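Local coordinates for fusolin (Unidentified entomopoxvirus, PDB 4OW5), which probably binds chitin through a domain of the lytic polysaccharide monooxygenase type, enhances virulence and crystallises in vivo into viral spindles, at residues A[147-152]-A[176-181]. Sequence-based numbering, arbitrary orientation.
Sequences SFFEIY and GPIPLV
Phe149 N donates to Gly176 O at 2.9 Å, and Gly176 N returns a bond to Phe149 O at 3.0 Å. This reciprocal pair makes Phe149 and Gly176 an antiparallel hydrogen-bonded pair between strands 147-154 and 170-176, whose last residue is Gly176. Both bonds are nearly straight at hydrogen, but they meet their carbonyls differently: Phe149 N sits well above the carbonyl plane of Gly176, whereas Gly176 N approaches Phe149 O almost head-on (C=O...N 164°). Past Gly176 the chain leaves the strand, and water 1 takes over, accepting from Ile178 N at 2.9 Å and giving a weak bond to Ser147 OG, which also bonds Glu145 and Trp215 NE1. The same water lies in plane at the edge of the Phe149 ring. Ile178 reaches back with CG1 anti to its carbonyl carbon and CD1 extended beyond it (chi2 -179°), bringing CD1 obliquely to 3.6 Å from Phe149 CD1, the two side chains crossing at about a right angle. Trp215 stacks on that ring, while Tyr196 and Phe138 meet it edge-to-face. Paired amides and an apolar contact, with a water bridge weak at Ser147, thus join one sheet's strand end to the segment leading into 180-182 of the other, consistent with a fibronectin type III-like sandwich.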
# COMPACT_ATOMS: atom_id res chain seq x y z
N SER A 147 -21.52 -30.75 1.56
CA SER A 147 -21.30 -29.34 1.80
C SER A 147 -20.82 -28.66 0.55
O SER A 147 -20.54 -29.32 -0.47
CB SER A 147 -20.27 -29.16 2.91
OG SER A 147 -19.01 -29.65 2.49
N PHE A 148 -20.76 -27.34 0.60
CA PHE A 148 -20.25 -26.54 -0.51
C PHE A 148 -19.60 -25.28 0.04
O PHE A 148 -19.81 -24.90 1.20
CB PHE A 148 -21.36 -26.18 -1.52
CG PHE A 148 -22.42 -25.20 -1.06
CD1 PHE A 148 -23.57 -25.65 -0.44
CD2 PHE A 148 -22.27 -23.84 -1.28
CE1 PHE A 148 -24.57 -24.74 -0.06
CE2 PHE A 148 -23.24 -22.94 -0.84
CZ PHE A 148 -24.42 -23.41 -0.31
N PHE A 149 -18.83 -24.62 -0.80
CA PHE A 149 -18.15 -23.38 -0.43
C PHE A 149 -18.53 -22.25 -1.33
O PHE A 149 -18.89 -22.46 -2.48
CB PHE A 149 -16.62 -23.54 -0.54
CG PHE A 149 -15.99 -24.35 0.56
CD1 PHE A 149 -16.02 -25.73 0.53
CD2 PHE A 149 -15.30 -23.72 1.59
CE1 PHE A 149 -15.43 -26.47 1.55
CE2 PHE A 149 -14.71 -24.45 2.59
CZ PHE A 149 -14.81 -25.82 2.60
N GLU A 150 -18.42 -21.05 -0.79
CA GLU A 150 -18.51 -19.81 -1.53
C GLU A 150 -17.36 -18.98 -1.10
O GLU A 150 -17.07 -18.95 0.09
CB GLU A 150 -19.82 -19.08 -1.34
CG GLU A 150 -21.00 -19.87 -1.82
CD GLU A 150 -22.32 -19.14 -1.69
OE1 GLU A 150 -22.49 -18.43 -0.68
OE2 GLU A 150 -23.20 -19.32 -2.57
N ILE A 151 -16.66 -18.35 -2.04
CA ILE A 151 -15.53 -17.48 -1.73
C ILE A 151 -15.82 -16.15 -2.38
O ILE A 151 -16.25 -16.11 -3.54
CB ILE A 151 -14.17 -18.07 -2.18
CG1 ILE A 151 -13.97 -19.51 -1.64
CG2 ILE A 151 -13.00 -17.13 -1.79
CD1 ILE A 151 -12.66 -20.18 -2.10
N TYR A 152 -15.61 -15.09 -1.61
CA TYR A 152 -15.81 -13.71 -2.01
C TYR A 152 -14.56 -12.89 -1.82
O TYR A 152 -13.77 -13.18 -0.95
CB TYR A 152 -16.93 -13.06 -1.20
CG TYR A 152 -18.26 -13.75 -1.31
CD1 TYR A 152 -19.24 -13.28 -2.17
CD2 TYR A 152 -18.57 -14.85 -0.51
CE1 TYR A 152 -20.48 -13.90 -2.26
CE2 TYR A 152 -19.80 -15.47 -0.59
CZ TYR A 152 -20.75 -15.01 -1.49
OH TYR A 152 -21.98 -15.59 -1.60
N GLY A 176 -19.31 -23.65 -5.15
CA GLY A 176 -19.49 -25.06 -5.44
C GLY A 176 -18.85 -25.98 -4.42
O GLY A 176 -18.15 -25.54 -3.50
N PRO A 177 -19.04 -27.29 -4.58
CA PRO A 177 -18.36 -28.23 -3.68
C PRO A 177 -16.85 -28.29 -3.95
O PRO A 177 -16.37 -27.90 -5.03
CB PRO A 177 -19.05 -29.57 -3.97
CG PRO A 177 -19.53 -29.45 -5.34
CD PRO A 177 -19.83 -28.00 -5.61
N ILE A 178 -16.10 -28.61 -2.90
CA ILE A 178 -14.66 -28.85 -2.91
C ILE A 178 -14.48 -30.26 -2.29
O ILE A 178 -14.93 -30.46 -1.17
CB ILE A 178 -13.87 -27.76 -2.14
CG1 ILE A 178 -14.22 -26.34 -2.63
CG2 ILE A 178 -12.38 -28.02 -2.22
CD1 ILE A 178 -13.48 -25.29 -1.94
N PRO A 179 -13.94 -31.28 -2.98
CA PRO A 179 -13.81 -32.58 -2.32
C PRO A 179 -12.70 -32.56 -1.26
O PRO A 179 -11.74 -31.78 -1.36
CB PRO A 179 -13.46 -33.53 -3.48
CG PRO A 179 -12.65 -32.66 -4.40
CD PRO A 179 -13.34 -31.30 -4.33
N LEU A 180 -12.86 -33.37 -0.22
CA LEU A 180 -11.84 -33.57 0.79
C LEU A 180 -10.62 -34.29 0.18
O LEU A 180 -10.78 -35.25 -0.58
CB LEU A 180 -12.42 -34.42 1.92
CG LEU A 180 -13.31 -33.71 2.85
CD1 LEU A 180 -14.30 -34.66 3.48
CD2 LEU A 180 -12.50 -32.98 3.87
N VAL A 181 -9.41 -33.84 0.50
CA VAL A 181 -8.17 -34.45 0.00
C VAL A 181 -7.23 -34.63 1.14
O VAL A 181 -7.35 -33.92 2.13
CB VAL A 181 -7.48 -33.64 -1.13
CG1 VAL A 181 -8.17 -33.86 -2.47
CG2 VAL A 181 -7.37 -32.14 -0.78
O HOH W 1 -17.16 -28.99 -0.20